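Local structure of malonate decarboxylase subunit alpha (Acinetobacter baumannii ATCC 17978, 6MPR) at residues A[115-120]-A[141-146]; A[93-98]-A[145-150]; A[135-140]-A[383-388]. The protein probably acts as the acetyl-carrier-protein:malonate transferase of malonate decarboxylase, replacing acetyl by malonyl on the carrier protein before decarboxylation. One frame throughout, in Å; residues are numbered along the deposited sequence. Where two conformers were deposited one is given.

Interaction 1 (A[115-120]-A[141-146])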
loop_
_atom_site.group_PDB
_atom_site.type_symbol
_atom_site.label_atom_id
_atom_site.label_comp_id
_atom_site.label_asym_id
_atom_site.label_seq_id
_atom_site.Cartn_x
_atom_site.Cartn_y
_atom_site.Cartn_z
ATOM N N ASP A 115 -18.124 -0.541 -8.577
ATOM C CA ASP A 115 -16.716 -0.174 -8.460
ATOM C C ASP A 115 -15.923 -1.468 -8.404
ATOM O O ASP A 115 -16.244 -2.348 -7.598
ATOM C CB ASP A 115 -16.441 0.672 -7.215
ATOM C CG ASP A 115 -16.792 2.135 -7.422
ATOM O OD1 ASP A 115 -16.041 2.846 -8.131
ATOM O OD2 ASP A 115 -17.837 2.573 -6.907
ATOM N N PHE A 116 -14.910 -1.597 -9.263
ATOM C CA PHE A 116 -14.202 -2.872 -9.378
ATOM C C PHE A 116 -12.752 -2.641 -9.775
ATOM O O PHE A 116 -12.332 -1.516 -10.061
ATOM C CB PHE A 116 -14.885 -3.828 -10.377
ATOM C CG PHE A 116 -14.702 -3.455 -11.839
ATOM C CD1 PHE A 116 -15.386 -2.384 -12.390
ATOM C CD2 PHE A 116 -13.877 -4.211 -12.661
ATOM C CE1 PHE A 116 -15.237 -2.056 -13.745
ATOM C CE2 PHE A 116 -13.712 -3.895 -14.000
ATOM C CZ PHE A 116 -14.380 -2.805 -14.543
ATOM N N SER A 117 -11.979 -3.734 -9.758
ATOM C CA SER A 117 -10.586 -3.710 -10.198
ATOM C C SER A 117 -10.305 -4.600 -11.400
ATOM O O SER A 117 -9.662 -4.150 -12.360
ATOM C CB SER A 117 -9.656 -4.092 -9.041
ATOM O OG SER A 117 -8.305 -4.091 -9.481
ATOM N N PHE A 118 -10.753 -5.853 -11.405
ATOM C CA PHE A 118 -10.439 -6.730 -12.526
ATOM C C PHE A 118 -11.699 -7.241 -13.212
ATOM O O PHE A 118 -12.704 -7.517 -12.556
ATOM C CB PHE A 118 -9.575 -7.922 -12.093
ATOM C CG PHE A 118 -9.195 -8.824 -13.235
ATOM C CD1 PHE A 118 -8.191 -8.459 -14.123
ATOM C CD2 PHE A 118 -9.869 -10.015 -13.444
ATOM C CE1 PHE A 118 -7.858 -9.276 -15.183
ATOM C CE2 PHE A 118 -9.530 -10.851 -14.508
ATOM C CZ PHE A 118 -8.530 -10.478 -15.375
ATOM N N ALA A 119 -11.635 -7.331 -14.540
ATOM C CA ALA A 119 -12.600 -8.075 -15.338
ATOM C C ALA A 119 -11.881 -8.632 -16.555
ATOM O O ALA A 119 -10.845 -8.109 -16.987
ATOM C CB ALA A 119 -13.790 -7.210 -15.767
ATOM N N GLY A 120 -12.443 -9.710 -17.100
ATOM C CA GLY A 120 -11.850 -10.410 -18.217
ATOM C C GLY A 120 -11.761 -9.551 -19.465
ATOM O O GLY A 120 -12.663 -8.770 -19.780
ATOM N N HIS A 141 -10.235 0.337 -10.719
ATOM C CA HIS A 141 -9.172 0.533 -9.744
ATOM C C HIS A 141 -8.091 -0.525 -9.916
ATOM O O HIS A 141 -8.314 -1.559 -10.534
ATOM C CB HIS A 141 -9.704 0.401 -8.290
ATOM C CG HIS A 141 -10.854 1.300 -7.953
ATOM N ND1 HIS A 141 -12.102 1.190 -8.535
ATOM C CD2 HIS A 141 -10.951 2.310 -7.054
ATOM C CE1 HIS A 141 -12.907 2.103 -8.023
ATOM N NE2 HIS A 141 -12.236 2.783 -7.108
ATOM N N THR A 142 -6.931 -0.294 -9.310
ATOM C CA THR A 142 -6.062 -1.428 -8.999
ATOM C C THR A 142 -6.453 -1.953 -7.611
ATOM O O THR A 142 -7.101 -1.259 -6.840
ATOM C CB THR A 142 -4.571 -1.041 -9.097
ATOM O OG1 THR A 142 -3.733 -2.213 -8.984
ATOM C CG2 THR A 142 -4.157 -0.008 -8.060
ATOM N N TYR A 143 -6.121 -3.217 -7.328
ATOM C CA TYR A 143 -6.693 -3.899 -6.159
ATOM C C TYR A 143 -6.545 -3.096 -4.869
ATOM O O TYR A 143 -7.533 -2.801 -4.189
ATOM C CB TYR A 143 -6.046 -5.272 -5.946
ATOM C CG TYR A 143 -6.392 -6.327 -6.966
ATOM C CD1 TYR A 143 -7.707 -6.549 -7.367
ATOM C CD2 TYR A 143 -5.386 -7.113 -7.522
ATOM C CE1 TYR A 143 -8.006 -7.522 -8.301
ATOM C CE2 TYR A 143 -5.678 -8.082 -8.453
ATOM C CZ TYR A 143 -6.978 -8.290 -8.828
ATOM O OH TYR A 143 -7.268 -9.258 -9.755
ATOM N N ILE A 144 -5.308 -2.776 -4.482
ATOM C CA ILE A 144 -5.158 -2.164 -3.166
ATOM C C ILE A 144 -5.640 -0.724 -3.150
ATOM O O ILE A 144 -5.922 -0.196 -2.072
ATOM C CB ILE A 144 -3.716 -2.242 -2.629
ATOM C CG1 ILE A 144 -2.745 -1.487 -3.536
ATOM C CG2 ILE A 144 -3.320 -3.707 -2.422
ATOM C CD1 ILE A 144 -1.351 -1.403 -2.956
ATOM N N GLU A 145 -5.758 -0.075 -4.314
ATOM C CA GLU A 145 -6.474 1.200 -4.385
ATOM C C GLU A 145 -7.941 1.027 -4.005
ATOM O O GLU A 145 -8.500 1.824 -3.236
ATOM C CB GLU A 145 -6.332 1.785 -5.798
ATOM C CG GLU A 145 -7.082 3.080 -6.073
ATOM C CD GLU A 145 -7.069 3.425 -7.565
ATOM O OE1 GLU A 145 -7.436 4.566 -7.923
ATOM O OE2 GLU A 145 -6.727 2.535 -8.383
ATOM N N LEU A 146 -8.584 -0.017 -4.529
ATOM C CA LEU A 146 -9.977 -0.261 -4.177
ATOM C C LEU A 146 -10.104 -0.580 -2.687
ATOM O O LEU A 146 -11.001 -0.056 -2.016
ATOM C CB LEU A 146 -10.557 -1.389 -5.048
ATOM C CG LEU A 146 -12.044 -1.719 -4.862
ATOM C CD1 LEU A 146 -12.907 -0.541 -5.260
ATOM C CD2 LEU A 146 -12.449 -2.942 -5.671
#

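Interaction 2 (A[93-98]-A[145-150])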
loop_
_atom_site.group_PDB
_atom_site.type_symbol
_atom_site.label_atom_id
_atom_site.label_comp_id
_atom_site.label_asym_id
_atom_site.label_seq_id
_atom_site.Cartn_x
_atom_site.Cartn_y
_atom_site.Cartn_z
ATOM N N ILE A 93 -19.189 -3.523 -4.844
ATOM C CA ILE A 93 -17.765 -3.238 -4.736
ATOM C C ILE A 93 -17.058 -4.575 -4.861
ATOM O O ILE A 93 -17.153 -5.419 -3.960
ATOM C CB ILE A 93 -17.409 -2.530 -3.422
ATOM C CG1 ILE A 93 -18.164 -1.207 -3.329
ATOM C CG2 ILE A 93 -15.902 -2.257 -3.351
ATOM C CD1 ILE A 93 -18.195 -0.594 -1.939
ATOM N N MET A 94 -16.365 -4.782 -5.989
ATOM C CA MET A 94 -15.835 -6.110 -6.253
ATOM C C MET A 94 -14.407 -6.032 -6.764
ATOM O O MET A 94 -14.165 -5.422 -7.808
ATOM C CB MET A 94 -16.714 -6.835 -7.266
ATOM C CG MET A 94 -18.182 -6.967 -6.815
ATOM S SD MET A 94 -19.164 -7.923 -7.973
ATOM C CE MET A 94 -18.465 -9.535 -7.660
ATOM N N PRO A 95 -13.440 -6.639 -6.071
ATOM C CA PRO A 95 -12.074 -6.655 -6.613
ATOM C C PRO A 95 -12.015 -7.286 -7.992
ATOM O O PRO A 95 -11.319 -6.785 -8.874
ATOM C CB PRO A 95 -11.294 -7.467 -5.566
ATOM C CG PRO A 95 -12.071 -7.227 -4.279
ATOM C CD PRO A 95 -13.516 -7.200 -4.709
ATOM N N SER A 96 -12.762 -8.368 -8.200
ATOM C CA SER A 96 -12.743 -9.092 -9.467
ATOM C C SER A 96 -14.171 -9.471 -9.838
ATOM O O SER A 96 -14.894 -10.030 -9.007
ATOM C CB SER A 96 -11.856 -10.342 -9.361
ATOM O OG SER A 96 -11.538 -10.848 -10.648
ATOM N N VAL A 97 -14.577 -9.157 -11.075
ATOM C CA VAL A 97 -15.914 -9.455 -11.590
ATOM C C VAL A 97 -15.748 -10.520 -12.663
ATOM O O VAL A 97 -15.361 -10.209 -13.793
ATOM C CB VAL A 97 -16.611 -8.218 -12.168
ATOM C CG1 VAL A 97 -18.087 -8.520 -12.425
ATOM C CG2 VAL A 97 -16.458 -7.025 -11.257
ATOM N N GLY A 98 -16.058 -11.770 -12.327
ATOM C CA GLY A 98 -15.942 -12.861 -13.279
ATOM C C GLY A 98 -17.148 -13.782 -13.378
ATOM O O GLY A 98 -17.526 -14.173 -14.487
ATOM N N GLU A 145 -5.758 -0.075 -4.314
ATOM C CA GLU A 145 -6.474 1.200 -4.385
ATOM C C GLU A 145 -7.941 1.027 -4.005
ATOM O O GLU A 145 -8.500 1.824 -3.236
ATOM C CB GLU A 145 -6.332 1.785 -5.798
ATOM C CG GLU A 145 -7.082 3.080 -6.073
ATOM C CD GLU A 145 -7.069 3.425 -7.565
ATOM O OE1 GLU A 145 -7.436 4.566 -7.923
ATOM O OE2 GLU A 145 -6.727 2.535 -8.383
ATOM N N LEU A 146 -8.584 -0.017 -4.529
ATOM C CA LEU A 146 -9.977 -0.261 -4.177
ATOM C C LEU A 146 -10.104 -0.580 -2.687
ATOM O O LEU A 146 -11.001 -0.056 -2.016
ATOM C CB LEU A 146 -10.557 -1.389 -5.048
ATOM C CG LEU A 146 -12.044 -1.719 -4.862
ATOM C CD1 LEU A 146 -12.907 -0.541 -5.260
ATOM C CD2 LEU A 146 -12.449 -2.942 -5.671
ATOM N N TYR A 147 -9.208 -1.420 -2.139
ATOM C CA TYR A 147 -9.287 -1.696 -0.699
ATOM C C TYR A 147 -9.184 -0.409 0.109
ATOM O O TYR A 147 -9.821 -0.269 1.162
ATOM C CB TYR A 147 -8.173 -2.634 -0.216
ATOM C CG TYR A 147 -7.953 -3.920 -0.972
ATOM C CD1 TYR A 147 -8.973 -4.525 -1.685
ATOM C CD2 TYR A 147 -6.690 -4.542 -0.951
ATOM C CE1 TYR A 147 -8.749 -5.691 -2.392
ATOM C CE2 TYR A 147 -6.455 -5.704 -1.655
ATOM C CZ TYR A 147 -7.488 -6.276 -2.371
ATOM O OH TYR A 147 -7.286 -7.439 -3.068
ATOM N N SER A 148 -8.336 0.517 -0.338
ATOM C CA SER A 148 -8.080 1.723 0.440
ATOM C C SER A 148 -9.306 2.621 0.516
ATOM O O SER A 148 -9.471 3.340 1.503
ATOM C CB SER A 148 -6.899 2.491 -0.151
ATOM O OG SER A 148 -7.306 3.238 -1.286
ATOM N N ARG A 149 -10.164 2.597 -0.504
ATOM C CA ARG A 149 -11.356 3.433 -0.479
ATOM C C ARG A 149 -12.380 2.951 0.530
ATOM O O ARG A 149 -13.279 3.725 0.890
ATOM C CB ARG A 149 -11.977 3.484 -1.875
ATOM C CG ARG A 149 -11.069 4.176 -2.874
ATOM C CD ARG A 149 -11.782 4.444 -4.177
ATOM N NE ARG A 149 -12.794 5.488 -4.031
ATOM C CZ ARG A 149 -13.665 5.815 -4.982
ATOM N NH1 ARG A 149 -13.690 5.151 -6.129
ATOM N NH2 ARG A 149 -14.544 6.786 -4.776
ATOM N N LEU A 150 -12.253 1.706 1.008
ATOM C CA LEU A 150 -13.182 1.154 1.988
ATOM C C LEU A 150 -13.119 1.842 3.353
ATOM O O LEU A 150 -14.005 1.591 4.180
ATOM C CB LEU A 150 -12.928 -0.353 2.163
ATOM C CG LEU A 150 -12.999 -1.212 0.895
ATOM C CD1 LEU A 150 -12.725 -2.673 1.258
ATOM C CD2 LEU A 150 -14.342 -1.082 0.199
#

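Interaction 3 (A[135-140]-A[383-388])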
loop_
_atom_site.group_PDB
_atom_site.type_symbol
_atom_site.label_atom_id
_atom_site.label_comp_id
_atom_site.label_asym_id
_atom_site.label_seq_id
_atom_site.Cartn_x
_atom_site.Cartn_y
_atom_site.Cartn_z
ATOM N N LEU A 135 -25.979 -0.695 -15.800
ATOM C CA LEU A 135 -24.767 -0.716 -14.996
ATOM C C LEU A 135 -24.132 0.661 -15.078
ATOM O O LEU A 135 -23.917 1.177 -16.177
ATOM C CB LEU A 135 -23.799 -1.810 -15.486
ATOM C CG LEU A 135 -22.537 -2.075 -14.648
ATOM C CD1 LEU A 135 -22.043 -3.510 -14.782
ATOM C CD2 LEU A 135 -21.409 -1.124 -15.043
ATOM N N GLU A 136 -23.861 1.261 -13.921
ATOM C CA GLU A 136 -23.234 2.579 -13.825
ATOM C C GLU A 136 -21.857 2.383 -13.202
ATOM O O GLU A 136 -21.760 2.039 -12.020
ATOM C CB GLU A 136 -24.083 3.527 -12.980
ATOM C CG GLU A 136 -25.487 3.789 -13.551
ATOM C CD GLU A 136 -26.424 4.527 -12.587
ATOM O OE1 GLU A 136 -25.963 5.027 -11.534
ATOM O OE2 GLU A 136 -27.637 4.596 -12.887
ATOM N N ILE A 137 -20.799 2.587 -13.993
ATOM C CA ILE A 137 -19.443 2.455 -13.476
ATOM C C ILE A 137 -19.120 3.636 -12.574
ATOM O O ILE A 137 -19.373 4.795 -12.926
ATOM C CB ILE A 137 -18.419 2.357 -14.616
ATOM C CG1 ILE A 137 -18.620 1.076 -15.409
ATOM C CG2 ILE A 137 -17.004 2.320 -14.042
ATOM C CD1 ILE A 137 -18.097 -0.160 -14.707
ATOM N N GLY A 138 -18.583 3.343 -11.394
ATOM C CA GLY A 138 -17.903 4.358 -10.611
ATOM C C GLY A 138 -16.524 4.601 -11.181
ATOM O O GLY A 138 -16.289 5.601 -11.870
ATOM N N ALA A 139 -15.604 3.671 -10.934
ATOM C CA ALA A 139 -14.280 3.735 -11.531
ATOM C C ALA A 139 -13.691 2.339 -11.533
ATOM O O ALA A 139 -14.118 1.461 -10.772
ATOM C CB ALA A 139 -13.350 4.695 -10.778
ATOM N N ILE A 140 -12.701 2.152 -12.395
ATOM C CA ILE A 140 -11.873 0.953 -12.404
ATOM C C ILE A 140 -10.599 1.244 -11.622
ATOM O O ILE A 140 -9.956 2.274 -11.838
ATOM C CB ILE A 140 -11.536 0.516 -13.837
ATOM C CG1 ILE A 140 -12.776 0.618 -14.733
ATOM C CG2 ILE A 140 -10.976 -0.895 -13.816
ATOM C CD1 ILE A 140 -12.468 0.395 -16.192
ATOM N N GLY A 383 -15.407 -2.268 -27.251
ATOM C CA GLY A 383 -16.519 -3.037 -26.736
ATOM C C GLY A 383 -16.238 -3.892 -25.518
ATOM O O GLY A 383 -17.154 -4.586 -25.053
ATOM N N ARG A 384 -15.009 -3.887 -24.988
ATOM C CA ARG A 384 -14.615 -4.781 -23.897
ATOM C C ARG A 384 -13.919 -4.007 -22.772
ATOM O O ARG A 384 -12.698 -3.869 -22.758
ATOM C CB ARG A 384 -13.719 -5.890 -24.442
ATOM C CG ARG A 384 -14.424 -6.754 -25.501
ATOM C CD ARG A 384 -13.409 -7.441 -26.417
ATOM N NE ARG A 384 -14.020 -8.483 -27.249
ATOM C CZ ARG A 384 -14.740 -8.254 -28.345
ATOM N NH1 ARG A 384 -14.970 -7.010 -28.748
ATOM N NH2 ARG A 384 -15.252 -9.275 -29.034
ATOM N N LEU A 385 -14.686 -3.549 -21.790
ATOM C CA LEU A 385 -14.136 -2.717 -20.715
ATOM C C LEU A 385 -13.407 -3.595 -19.693
ATOM O O LEU A 385 -13.908 -3.927 -18.618
ATOM C CB LEU A 385 -15.252 -1.893 -20.086
ATOM C CG LEU A 385 -14.860 -0.778 -19.125
ATOM C CD1 LEU A 385 -13.865 0.148 -19.779
ATOM C CD2 LEU A 385 -16.109 -0.017 -18.723
ATOM N N ALA A 386 -12.187 -3.983 -20.047
ATOM C CA ALA A 386 -11.376 -4.788 -19.146
ATOM C C ALA A 386 -11.096 -4.016 -17.854
ATOM O O ALA A 386 -11.200 -2.786 -17.790
ATOM C CB ALA A 386 -10.057 -5.190 -19.822
ATOM N N GLY A 387 -10.777 -4.761 -16.805
ATOM C CA GLY A 387 -10.272 -4.183 -15.583
ATOM C C GLY A 387 -8.778 -4.394 -15.512
ATOM O O GLY A 387 -8.193 -5.155 -16.278
ATOM N N PHE A 388 -8.143 -3.702 -14.580
ATOM C CA PHE A 388 -6.714 -3.517 -14.307
ATOM C C PHE A 388 -6.112 -4.627 -13.437
ATOM O O PHE A 388 -4.920 -4.954 -13.524
ATOM C CB PHE A 388 -6.514 -2.190 -13.547
ATOM C CG PHE A 388 -6.836 -0.934 -14.330
ATOM C CD1 PHE A 388 -6.367 -0.752 -15.616
ATOM C CD2 PHE A 388 -7.556 0.100 -13.736
ATOM C CE1 PHE A 388 -6.647 0.424 -16.329
ATOM C CE2 PHE A 388 -7.846 1.267 -14.439
ATOM C CZ PHE A 388 -7.374 1.440 -15.734
#

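Interaction 1 (A[115-120]-A[141-146])
At the C-terminal end of the parallel sheet, where strand 111-116 gives out and strand 136-140 passes into helix 143-149, Phe116 and His141 link the ends of two adjacent parallel strands. Phe116 O is gripped twice by one residue. His141 N lies 2.9 Å from Phe116 O, in the carbonyl plane, while His141 ND1 reaches the same oxygen at 3.1 Å from above that plane. With CG beside the backbone N (chi1 -55°), the imidazole folds back so that ND1 and the amide converge on this acceptor; its other nitrogen, NE2, bonds to Arg149. Asp115 OD1 sits in the ring plane at the imidazole edge, 3.2 Å from His141 CE1, the carboxylate turned 74° against the ring. Within its own segment, Leu146 lays CD1 over the ring centre, 3.7 Å above the plane of His141. Ser117, at the corner of the chain, sends OG anti to its backbone N to donate to His141 O at 2.7 Å; the hydroxyl also lies beside the Tyr143 ring, with Ser117 OG 3.3 Å from Tyr143 CD1. Further along, Phe118 and Tyr143 run side by side. Asp115 OD2 bonds His91 and OD1 bonds Ala139 N, tying three adjacent strands together, while His403 of the second subunit brings its ring against His141, and helix 350-359 flanks Tyr143.

Interaction 2 (A[93-98]-A[145-150])
Ile93 and Leu146 meet at a slant, branch against branch: the CG2 methyl of Ile93 lies 3.9 Å from CD1 of Leu146. Ile93 keeps CG1 beside the backbone N (chi1 -60°), which turns CG2 to the helix. The same methyl meets a second leucine one turn later, where Ile93 CG2 and Leu150 CD2 are 4.1 Å apart; here the two side chains run past one another in opposite directions, so Ile93 is packed against both leucines through a single methyl. The other branch of Leu146 settles on backbone instead, CD2 standing 3.7 Å from Met94 O and 3.8 Å from Pro95 N, just where the chain turns its corner. This is the packing of helix 143-149 on one face of the parallel sheet in an alpha/beta fold with an eight-stranded parallel sheet: Ile93 lies near the end of strand 90-94, and Pro95 leads the chain into the separate short pair formed by strands 96-97 and 118-119. At the corner the proline ring crosses the side chain of Tyr147 at about a right angle. Pro95 CG approaches the rim of the phenol near its plane, 4.1 Å from Tyr147 CE1. Although the side chain of Tyr147 starts out away from strand 90-94, its ring swings back (chi1 -50°) to meet the proline, and its hydroxyl is held by Asp180. Helix 181-189 packs against Tyr147 and Leu150 through Leu184, and Ile93 also touches Val63 of the neighbouring strand 61-64.

Interaction 3 (A[135-140]-A[383-388])
Strand 136-140, at one edge of the parallel sheet within this chain, is overlaid by loop 383-388 from far along the chain, and Ile140 is the residue on which the loop closes. Each of its branches has a different partner. CD1, at the end of the longer branch, meets Leu385 obliquely, with Ile140 CD1 3.9 Å from Leu385 CD1. The same methyl lies 3.8 Å from Ala386 O, a carbonyl oxygen buried here that has no polar partner in the model. CG2 presses on the loop backbone, Ile140 CG2 being 3.8 Å from Gly387 CA. Leu385 is the centre of an inverse gamma turn, closed by a weak bond from Ala386 N to Arg384 O, and this tight bend juts its side chain toward the strand. Its CD2 branch also comes within 4.3 Å of Ile137 CG1, so that Ile137 and Ile140, both directed toward the loop, receive it. The loop, which leads from strand 377-378 toward helix 391-394, packs against the edge of this alpha/beta sheet. In the conformer described, Phe388 stands across Ile140 at about a right angle, its first torsion (chi1 -67°) bringing the CD2/CE2 rim to the isoleucine. Ile140 O lies in the plane of this ring, 3.5 Å from Phe388 CE2, an arrangement that would suit the slightly positive hydrogens of an aromatic edge. The CG2 methyl touches the same rim, Ile140 CG2 lying 3.6 Å from Phe388 CD2. Ile130 of helix 125-131 packs against both Ile137 and Leu385, while Phe388 touches Arg402 of the second subunit.

Overall arrangement
The three contacts cluster at one edge of the eight-stranded parallel sheet. Centres of interactions 1 and 2 are about 5 Å apart, those of 1 and 3 about 9 Å, and those of 2 and 3 about 12 Å. Interactions 1 and 2 share Glu145 and Leu146 of helix 143-149 and reach adjacent strands, 111-116 and 90-94. Interaction 3 takes the next strand, 136-140, which leads directly into that helix. Along the chain, 93-98, 115-120, 135-140 and 141-150 follow in order, whereas 383-388 returns some 240 residues later, bringing a remote loop to the sheet edge. All three also touch the second subunit, so this corner forms part of the dimer interface.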